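PDB 4Q1Q: autotransporter adhesin/invasin TibA from Escherichia coli, which mediates adhesion to and invasion of human intestinal epithelial cells, drives bacterial aggregation through contacts between TibA molecules and enhances biofilm formation. Local coordinates for residues 189-194 with 205-210; 226-231 with 243-248. All coordinates share one frame; numbering follows the deposited sequence.

Contact 1. Residues 189-194 with 205-210; sequences TTINSG and TGTSIY. With 289 (D-glycero-alpha-D-manno-heptopyranose), chain Z; 289 (D-glycero-alpha-D-manno-heptopyranose), chain R; 289 (D-glycero-alpha-D-manno-heptopyranose), chain S.
Thr190 and Ile191 pair in parallel with Ser208 and Ile209, the segments running 2° apart and bonded by Ser208 N to Thr189 O (3.0 Å), Ile191 N to Ser208 O (2.9 Å) and Tyr210 N to Ile191 O (3.1 Å). At the corner near Gly206 a water replaces direct pairing: it accepts from Thr189 N, donates to Thr205 O and lies 2.9 Å from Thr207 OG1. On the buried face Ile191 and Ile209 extend next to each other in the same direction, with Ile191 CD1 4.0 Å from Ile209 CG1; the same methyl also meets Thr207 CG2. On the other face, with CG anti to the carbonyl carbon (chi1 -60°), the Tyr210 ring reaches back alongside 189-194, where Thr190 CG2 meets its edge near the plane, 3.7 Å from Tyr210 CE2. Asn192 runs alongside that ring, while its ND2 is bound by Asn173. Sugar flanks both ends: Ser193 OG is joined covalently to a heptose C1, and Thr205 OG1 hydrogen-bonds O3 of another heptose at 2.6 Å. One coil laid in register on the next, Ile191 on Ile209 and Thr189 over Thr207 on the buried side, is characteristic of the right-handed parallel beta-helix of autotransporter passenger domains, to which this TibA fragment belongs.

Contact 2. Residues 226-231 with 243-248; sequences TTVYSG and TETTIT. With 289 (D-glycero-alpha-D-manno-heptopyranose), chain B.
Thr248 turns its OG1 into the position between backbone N and carbonyl carbon (chi1 72°), which brings the hydroxyl onto Val228 O, and Thr246 has OG1 anti to its own N (chi1 -162°), which swings CG2 against Thr227. The Thr248 hydroxyl donates to Val228 O at 2.7 Å, lying in the carbonyl plane on a lone pair. Thr248 N gives the same oxygen a second hydrogen bond of 2.9 Å, so main chain and side chain of one residue both grip this carbonyl. The same hydroxyl lies close to Ser230 N, but the angle there is too poor for a bond.

On the outer face Thr227 and Thr246 stand shoulder to shoulder, and Thr246 CG2 comes to 3.2 Å from Thr227 OG1. Thr227 CG2 also sits over one face of the Tyr229 ring, 3.5 Å above the plane and displaced toward the rim. Inside, Val228 CG2 packs obliquely on Thr245 CG2 at 3.8 Å, while Thr245 OG1 is engaged by Gln234. Three further backbone bonds fix the parallel register: Thr226 N to Glu244 O, Thr246 N to Thr226 O and Val228 N to Thr246 O. The first, less straight than the others (150° at the hydrogen), reaches the corner where the chain enters a new face of the beta-helix.

Beyond the paired residues, Ser230 OG carries a heptose through a covalent bond of 1.3 Å to C1, on the turn leading away from the strand. Strand 226-228 has strand 203-209 on its other flank, where Tyr229 meets the ring of Tyr210, and strand 241-247 continues the stack to strand 260-266, with Ile247 touching Val264.

From the N terminus, the chain leaves 189-194, passes through strand 196-200 and returns at 205-210, so contact 1 closes one coil. It then runs through strands 214-217 and 222-224 to 226-231, and the further circuit by way of strand 233-236 to 243-248 is closed by contact 2. The two are in series, neither nested nor crossed, with centres 10 Å apart. Segments 205-210 and 226-231 join them directly: Ile209 N lies 2.8 Å from Thr227 O, a probable hydrogen bond, and Ile209 CD1 packs on Thr226 CG2 at 3.7 Å. Four successive strands of one beta-helix face are thereby tied together.

Contact 1. Residues 189-194 with 205-210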
ATOM      1  N   THR A 189       1.135   6.448 -10.441  1.00 49.34           N
ATOM      2  CA  THR A 189      -0.154   6.093  -9.890  1.00 47.24           C
ATOM      3  C   THR A 189      -1.119   6.160 -11.067  1.00 47.42           C
ATOM      4  O   THR A 189      -1.108   7.098 -11.858  1.00 53.02           O
ATOM      5  CB  THR A 189      -0.604   7.040  -8.755  1.00 49.44           C
ATOM      6  OG1 THR A 189       0.307   6.986  -7.645  1.00 53.10           O
ATOM      7  CG2 THR A 189      -1.969   6.635  -8.244  1.00 48.19           C
ATOM      8  N   THR A 190      -1.991   5.164 -11.128  1.00 48.58           N
ATOM      9  CA  THR A 190      -3.061   5.096 -12.102  1.00 49.83           C
ATOM     10  C   THR A 190      -4.382   5.280 -11.362  1.00 50.29           C
ATOM     11  O   THR A 190      -4.696   4.528 -10.433  1.00 45.09           O
ATOM     12  CB  THR A 190      -2.995   3.742 -12.837  1.00 54.67           C
ATOM     13  OG1 THR A 190      -1.906   3.801 -13.767  1.00 57.85           O
ATOM     14  CG2 THR A 190      -4.304   3.446 -13.557  1.00 53.69           C
ATOM     15  N   ILE A 191      -5.150   6.290 -11.765  1.00 50.46           N
ATOM     16  CA  ILE A 191      -6.394   6.537 -11.040  1.00 53.74           C
ATOM     17  C   ILE A 191      -7.547   6.151 -11.960  1.00 50.94           C
ATOM     18  O   ILE A 191      -7.862   6.878 -12.893  1.00 47.33           O
ATOM     19  CB  ILE A 191      -6.584   7.995 -10.573  1.00 47.92           C
ATOM     20  CG1 ILE A 191      -5.346   8.548  -9.860  1.00 45.99           C
ATOM     21  CG2 ILE A 191      -7.803   8.064  -9.666  1.00 43.95           C
ATOM     22  CD1 ILE A 191      -5.506  10.006  -9.458  1.00 47.70           C
ATOM     23  N   ASN A 192      -8.176   5.014 -11.687  1.00 53.33           N
ATOM     24  CA  ASN A 192      -9.301   4.560 -12.491  1.00 60.58           C
ATOM     25  C   ASN A 192     -10.559   5.315 -12.086  1.00 64.08           C
ATOM     26  O   ASN A 192     -10.487   6.288 -11.326  1.00 59.13           O
ATOM     27  CB  ASN A 192      -9.438   3.030 -12.408  1.00 54.67           C
ATOM     28  CG  ASN A 192      -8.405   2.345 -13.280  1.00 59.84           C
ATOM     29  OD1 ASN A 192      -8.108   2.838 -14.368  1.00 61.32           O
ATOM     30  ND2 ASN A 192      -7.802   1.265 -12.790  1.00 63.65           N
ATOM     31  N   SER A 193     -11.678   4.893 -12.670  1.00 56.63           N
ATOM     32  CA  SER A 193     -12.972   5.522 -12.422  1.00 64.00           C
ATOM     33  C   SER A 193     -13.305   5.347 -10.954  1.00 53.46           C
ATOM     34  O   SER A 193     -13.132   4.265 -10.424  1.00 50.47           O
ATOM     35  CB  SER A 193     -14.072   4.902 -13.291  1.00 67.63           C
ATOM     36  OG  SER A 193     -15.286   5.637 -13.230  1.00 75.90           O
ATOM     37  N   GLY A 194     -13.730   6.409 -10.279  1.00 55.71           N
ATOM     38  CA  GLY A 194     -14.005   6.308  -8.851  1.00 55.97           C
ATOM     39  C   GLY A 194     -12.815   6.445  -7.914  1.00 55.97           C
ATOM     40  O   GLY A 194     -13.024   6.634  -6.719  1.00 56.46           O
ATOM     41  N   THR A 205       4.298  11.952  -8.936  1.00 44.97           N
ATOM     42  CA  THR A 205       4.947  12.093 -10.228  1.00 46.97           C
ATOM     43  C   THR A 205       4.362  11.053 -11.154  1.00 47.29           C
ATOM     44  O   THR A 205       4.085   9.934 -10.722  1.00 46.56           O
ATOM     45  CB  THR A 205       6.466  11.849 -10.195  1.00 52.23           C
ATOM     46  OG1 THR A 205       6.734  10.545  -9.654  1.00 61.67           O
ATOM     47  CG2 THR A 205       7.163  12.886  -9.341  1.00 52.88           C
ATOM     48  N   GLY A 206       4.172  11.436 -12.412  1.00 49.71           N
ATOM     49  CA  GLY A 206       3.750  10.476 -13.433  1.00 50.79           C
ATOM     50  C   GLY A 206       2.407   9.843 -13.140  1.00 54.01           C
ATOM     51  O   GLY A 206       2.200   8.652 -13.363  1.00 52.44           O
ATOM     52  N   THR A 207       1.490  10.661 -12.637  1.00 49.56           N
ATOM     53  CA  THR A 207       0.104  10.263 -12.446  1.00 47.21           C
ATOM     54  C   THR A 207      -0.645  10.263 -13.774  1.00 47.45           C
ATOM     55  O   THR A 207      -0.471  11.153 -14.611  1.00 57.25           O
ATOM     56  CB  THR A 207      -0.600  11.248 -11.489  1.00 45.36           C
ATOM     57  OG1 THR A 207       0.204  11.425 -10.318  1.00 44.08           O
ATOM     58  CG2 THR A 207      -1.958  10.742 -11.049  1.00 46.66           C
ATOM     59  N   SER A 208      -1.509   9.271 -13.934  1.00 44.77           N
ATOM     60  CA  SER A 208      -2.466   9.232 -15.030  1.00 52.70           C
ATOM     61  C   SER A 208      -3.868   9.156 -14.446  1.00 49.11           C
ATOM     62  O   SER A 208      -4.139   8.295 -13.612  1.00 53.35           O
ATOM     63  CB  SER A 208      -2.202   8.005 -15.908  1.00 59.13           C
ATOM     64  OG  SER A 208      -0.822   7.953 -16.232  1.00 62.11           O
ATOM     65  N   ILE A 209      -4.749  10.038 -14.914  1.00 50.71           N
ATOM     66  CA  ILE A 209      -6.113  10.122 -14.400  1.00 49.90           C
ATOM     67  C   ILE A 209      -7.134   9.837 -15.510  1.00 53.65           C
ATOM     68  O   ILE A 209      -7.346  10.644 -16.416  1.00 53.50           O
ATOM     69  CB  ILE A 209      -6.368  11.506 -13.762  1.00 53.16           C
ATOM     70  CG1 ILE A 209      -5.166  11.945 -12.917  1.00 50.31           C
ATOM     71  CG2 ILE A 209      -7.642  11.468 -12.923  1.00 52.08           C
ATOM     72  CD1 ILE A 209      -5.321  13.286 -12.236  1.00 60.25           C
ATOM     73  N   TYR A 210      -7.756   8.668 -15.444  1.00 54.58           N
ATOM     74  CA  TYR A 210      -8.706   8.228 -16.464  1.00 59.77           C
ATOM     75  C   TYR A 210     -10.113   8.630 -16.031  1.00 64.53           C
ATOM     76  O   TYR A 210     -10.348   9.012 -14.877  1.00 68.29           O
ATOM     77  CB  TYR A 210      -8.611   6.714 -16.717  1.00 53.94           C
ATOM     78  CG  TYR A 210      -7.247   6.238 -17.184  1.00 60.51           C
ATOM     79  CD1 TYR A 210      -6.853   6.333 -18.516  1.00 63.50           C
ATOM     80  CD2 TYR A 210      -6.322   5.729 -16.280  1.00 63.84           C
ATOM     81  CE1 TYR A 210      -5.591   5.927 -18.928  1.00 59.32           C
ATOM     82  CE2 TYR A 210      -5.070   5.305 -16.691  1.00 65.35           C
ATOM     83  CZ  TYR A 210      -4.704   5.402 -18.014  1.00 66.56           C
ATOM     84  OH  TYR A 210      -3.441   4.966 -18.349  1.00 68.59           O
TER
HETATM   85  O7  289 Z 424     -15.513   1.597 -13.243  1.00 73.93           O
HETATM   86  C7  289 Z 424     -16.258   1.488 -12.023  1.00 80.73           C
HETATM   87  C6  289 Z 424     -17.501   2.355 -12.135  1.00 81.91           C
HETATM   88  O6  289 Z 424     -18.302   2.096 -10.979  1.00 93.22           O
HETATM   89  C5  289 Z 424     -17.128   3.831 -12.223  1.00 72.26           C
HETATM   90  O5  289 Z 424     -16.943   4.168 -13.603  1.00 67.99           O
HETATM   91  C1  289 Z 424     -16.473   5.507 -13.767  1.00 74.57           C
HETATM   92  C2  289 Z 424     -17.507   6.520 -13.280  1.00 70.91           C
HETATM   93  O2  289 Z 424     -18.693   6.482 -14.075  1.00 76.27           O
HETATM   94  C3  289 Z 424     -17.758   6.196 -11.810  1.00 69.34           C
HETATM   95  O3  289 Z 424     -18.776   7.027 -11.254  1.00 76.42           O
HETATM   96  C4  289 Z 424     -18.183   4.749 -11.614  1.00 73.66           C
HETATM   97  O4  289 Z 424     -18.379   4.601 -10.204  1.00 70.82           O
HETATM   98  O7  289 R 416      12.020   5.889  -5.140  1.00106.62           O
HETATM   99  C7  289 R 416      10.804   6.368  -4.552  1.00 95.51           C
HETATM  100  C6  289 R 416      10.895   7.840  -4.144  1.00 91.19           C
HETATM  101  O6  289 R 416      12.213   8.349  -4.399  1.00 89.14           O
HETATM  102  C5  289 R 416       9.834   8.744  -4.787  1.00 85.01           C
HETATM  103  O5  289 R 416       9.976  10.073  -4.279  1.00 75.79           O
HETATM  104  C1  289 R 416       8.767  10.807  -4.498  1.00 79.52           C
HETATM  105  C2  289 R 416       8.650  11.187  -5.974  1.00 83.79           C
HETATM  106  O2  289 R 416       9.636  12.146  -6.384  1.00 82.20           O
HETATM  107  C3  289 R 416       8.700   9.873  -6.760  1.00 80.24           C
HETATM  108  O3  289 R 416       8.803  10.214  -8.151  1.00 76.47           O
HETATM  109  C4  289 R 416       9.815   8.921  -6.306  1.00 80.61           C
HETATM  110  O4  289 R 416       9.604   7.658  -6.950  1.00 80.76           O
HETATM  111  O7  289 S 417       9.650  16.699  -2.441  1.00 82.52           O
HETATM  112  C7  289 S 417       8.663  17.722  -2.617  1.00 81.43           C
HETATM  113  C6  289 S 417       8.432  18.081  -4.090  1.00 81.95           C
HETATM  114  O6  289 S 417       9.483  18.937  -4.554  1.00 75.67           O
HETATM  115  C5  289 S 417       8.231  16.849  -4.982  1.00 69.06           C
HETATM  116  O5  289 S 417       6.810  16.836  -5.139  1.00 61.57           O
HETATM  117  C1  289 S 417       6.311  15.783  -5.964  1.00 60.86           C
HETATM  118  C2  289 S 417       6.732  16.223  -7.356  1.00 59.66           C
HETATM  119  O2  289 S 417       6.491  17.620  -7.580  1.00 49.73           O
HETATM  120  C3  289 S 417       8.218  15.887  -7.345  1.00 58.12           C
HETATM  121  O3  289 S 417       8.712  15.962  -8.682  1.00 64.46           O
HETATM  122  C4  289 S 417       8.898  16.841  -6.363  1.00 65.12           C
HETATM  123  O4  289 S 417      10.259  16.418  -6.299  1.00 61.58           O
HETATM  124  O   HOH W   1       1.647   9.252  -9.116  1.00 46.20           O

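Contact 2. Residues 226-231 with 243-248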
ATOM      1  N   THR A 226       1.442  14.979 -14.950  1.00 55.88           N
ATOM      2  CA  THR A 226       0.161  14.322 -14.754  1.00 56.85           C
ATOM      3  C   THR A 226      -0.557  14.298 -16.090  1.00 52.30           C
ATOM      4  O   THR A 226      -0.471  15.268 -16.841  1.00 54.94           O
ATOM      5  CB  THR A 226      -0.695  15.068 -13.723  1.00 51.33           C
ATOM      6  OG1 THR A 226       0.040  15.168 -12.498  1.00 53.13           O
ATOM      7  CG2 THR A 226      -2.022  14.339 -13.494  1.00 48.91           C
ATOM      8  N   THR A 227      -1.264  13.215 -16.395  1.00 52.11           N
ATOM      9  CA  THR A 227      -2.011  13.213 -17.647  1.00 56.16           C
ATOM     10  C   THR A 227      -3.461  13.033 -17.264  1.00 45.09           C
ATOM     11  O   THR A 227      -3.792  12.096 -16.549  1.00 52.67           O
ATOM     12  CB  THR A 227      -1.568  12.161 -18.691  1.00 54.24           C
ATOM     13  OG1 THR A 227      -0.299  12.539 -19.217  1.00 54.09           O
ATOM     14  CG2 THR A 227      -2.480  12.144 -19.910  1.00 52.66           C
ATOM     15  N   VAL A 228      -4.284  13.974 -17.723  1.00 50.47           N
ATOM     16  CA  VAL A 228      -5.710  13.942 -17.426  1.00 56.49           C
ATOM     17  C   VAL A 228      -6.465  13.526 -18.696  1.00 56.04           C
ATOM     18  O   VAL A 228      -6.583  14.282 -19.673  1.00 50.26           O
ATOM     19  CB  VAL A 228      -6.243  15.277 -16.862  1.00 62.33           C
ATOM     20  CG1 VAL A 228      -7.600  15.056 -16.209  1.00 61.82           C
ATOM     21  CG2 VAL A 228      -5.274  15.889 -15.859  1.00 65.02           C
ATOM     22  N   TYR A 229      -6.936  12.285 -18.666  1.00 52.36           N
ATOM     23  CA  TYR A 229      -7.617  11.704 -19.813  1.00 59.22           C
ATOM     24  C   TYR A 229      -9.071  12.115 -19.676  1.00 68.34           C
ATOM     25  O   TYR A 229      -9.533  12.525 -18.608  1.00 66.34           O
ATOM     26  CB  TYR A 229      -7.478  10.180 -19.882  1.00 65.58           C
ATOM     27  CG  TYR A 229      -6.069   9.683 -20.144  1.00 69.27           C
ATOM     28  CD1 TYR A 229      -5.470   9.820 -21.396  1.00 74.86           C
ATOM     29  CD2 TYR A 229      -5.324   9.094 -19.125  1.00 70.70           C
ATOM     30  CE1 TYR A 229      -4.167   9.403 -21.618  1.00 71.06           C
ATOM     31  CE2 TYR A 229      -4.033   8.660 -19.338  1.00 67.49           C
ATOM     32  CZ  TYR A 229      -3.461   8.814 -20.585  1.00 77.44           C
ATOM     33  OH  TYR A 229      -2.173   8.363 -20.765  1.00 70.23           O
ATOM     34  N   SER A 230      -9.782  12.001 -20.789  1.00 65.20           N
ATOM     35  CA  SER A 230     -11.202  12.325 -20.845  1.00 62.42           C
ATOM     36  C   SER A 230     -11.969  11.823 -19.617  1.00 54.01           C
ATOM     37  O   SER A 230     -11.878  10.658 -19.255  1.00 58.51           O
ATOM     38  CB  SER A 230     -11.782  11.736 -22.134  1.00 65.94           C
ATOM     39  OG  SER A 230     -13.068  12.247 -22.449  1.00 69.48           O
ATOM     40  N   GLY A 231     -12.718  12.708 -18.963  1.00 55.85           N
ATOM     41  CA  GLY A 231     -13.447  12.400 -17.741  1.00 51.07           C
ATOM     42  C   GLY A 231     -12.627  12.467 -16.459  1.00 57.80           C
ATOM     43  O   GLY A 231     -13.172  12.267 -15.366  1.00 53.92           O
ATOM     44  N   THR A 243       2.634  20.797 -11.767  1.00 45.57           N
ATOM     45  CA  THR A 243       3.445  21.166 -12.918  1.00 51.80           C
ATOM     46  C   THR A 243       3.454  20.052 -13.968  1.00 53.45           C
ATOM     47  O   THR A 243       3.290  18.864 -13.679  1.00 51.72           O
ATOM     48  CB  THR A 243       4.858  21.614 -12.507  1.00 56.17           C
ATOM     49  OG1 THR A 243       5.464  22.233 -13.649  1.00 60.34           O
ATOM     50  CG2 THR A 243       5.678  20.441 -12.036  1.00 60.62           C
ATOM     51  N   GLU A 244       3.532  20.474 -15.223  1.00 49.39           N
ATOM     52  CA  GLU A 244       3.602  19.536 -16.335  1.00 53.35           C
ATOM     53  C   GLU A 244       2.361  18.665 -16.251  1.00 52.47           C
ATOM     54  O   GLU A 244       2.442  17.453 -16.080  1.00 58.71           O
ATOM     55  CB  GLU A 244       4.865  18.668 -16.305  1.00 46.72           C
ATOM     56  CG  GLU A 244       6.179  19.428 -16.377  1.00 55.60           C
ATOM     57  CD  GLU A 244       7.385  18.507 -16.202  1.00 57.25           C
ATOM     58  OE1 GLU A 244       8.389  18.943 -15.594  1.00 51.30           O
ATOM     59  OE2 GLU A 244       7.312  17.335 -16.642  1.00 59.52           O
ATOM     60  N   THR A 245       1.206  19.310 -16.345  1.00 55.99           N
ATOM     61  CA  THR A 245      -0.051  18.604 -16.488  1.00 53.89           C
ATOM     62  C   THR A 245      -0.432  18.720 -17.959  1.00 56.01           C
ATOM     63  O   THR A 245      -0.441  19.802 -18.551  1.00 57.05           O
ATOM     64  CB  THR A 245      -1.145  19.232 -15.611  1.00 51.59           C
ATOM     65  OG1 THR A 245      -0.744  19.152 -14.243  1.00 56.97           O
ATOM     66  CG2 THR A 245      -2.452  18.498 -15.756  1.00 56.21           C
ATOM     67  N   THR A 246      -0.858  17.601 -18.522  1.00 52.78           N
ATOM     68  CA  THR A 246      -1.478  17.647 -19.834  1.00 60.56           C
ATOM     69  C   THR A 246      -2.957  17.295 -19.658  1.00 56.86           C
ATOM     70  O   THR A 246      -3.325  16.339 -18.970  1.00 48.55           O
ATOM     71  CB  THR A 246      -0.726  16.747 -20.845  1.00 59.50           C
ATOM     72  OG1 THR A 246      -1.083  17.134 -22.177  1.00 68.73           O
ATOM     73  CG2 THR A 246      -1.090  15.297 -20.656  1.00 63.50           C
ATOM     74  N   ILE A 247      -3.805  18.128 -20.253  1.00 53.40           N
ATOM     75  CA  ILE A 247      -5.245  17.925 -20.175  1.00 59.76           C
ATOM     76  C   ILE A 247      -5.717  17.590 -21.583  1.00 55.99           C
ATOM     77  O   ILE A 247      -5.713  18.440 -22.479  1.00 56.67           O
ATOM     78  CB  ILE A 247      -6.040  19.150 -19.665  1.00 56.66           C
ATOM     79  CG1 ILE A 247      -5.383  19.727 -18.409  1.00 57.49           C
ATOM     80  CG2 ILE A 247      -7.490  18.783 -19.373  1.00 52.71           C
ATOM     81  CD1 ILE A 247      -4.477  20.906 -18.671  1.00 56.13           C
ATOM     82  N   THR A 248      -6.152  16.342 -21.706  1.00 54.92           N
ATOM     83  CA  THR A 248      -6.619  15.793 -22.956  1.00 55.45           C
ATOM     84  C   THR A 248      -8.074  16.188 -23.112  1.00 67.66           C
ATOM     85  O   THR A 248      -8.807  16.430 -22.150  1.00 65.52           O
ATOM     86  CB  THR A 248      -6.503  14.257 -22.997  1.00 56.94           C
ATOM     87  OG1 THR A 248      -7.483  13.667 -22.129  1.00 61.12           O
ATOM     88  CG2 THR A 248      -5.085  13.807 -22.621  1.00 51.48           C
TER
HETATM   89  O7  289 B 425     -16.627   7.777 -21.320  1.00101.31           O
HETATM   90  C7  289 B 425     -15.254   7.373 -21.262  1.00 95.44           C
HETATM   91  C6  289 B 425     -14.192   8.463 -21.434  1.00 84.17           C
HETATM   92  O6  289 B 425     -13.286   8.054 -22.472  1.00 91.03           O
HETATM   93  C5  289 B 425     -14.591   9.915 -21.742  1.00 74.37           C
HETATM   94  O5  289 B 425     -14.152  10.271 -23.056  1.00 66.77           O
HETATM   95  C1  289 B 425     -14.030  11.692 -23.144  1.00 76.98           C
HETATM   96  C2  289 B 425     -15.381  12.413 -23.086  1.00 77.50           C
HETATM   97  O2  289 B 425     -16.144  12.340 -24.301  1.00 76.15           O
HETATM   98  C3  289 B 425     -16.140  11.885 -21.867  1.00 68.36           C
HETATM   99  O3  289 B 425     -17.519  12.266 -21.925  1.00 69.12           O
HETATM  100  C4  289 B 425     -16.044  10.377 -21.671  1.00 68.31           C
HETATM  101  O4  289 B 425     -16.585  10.156 -20.372  1.00 69.73           O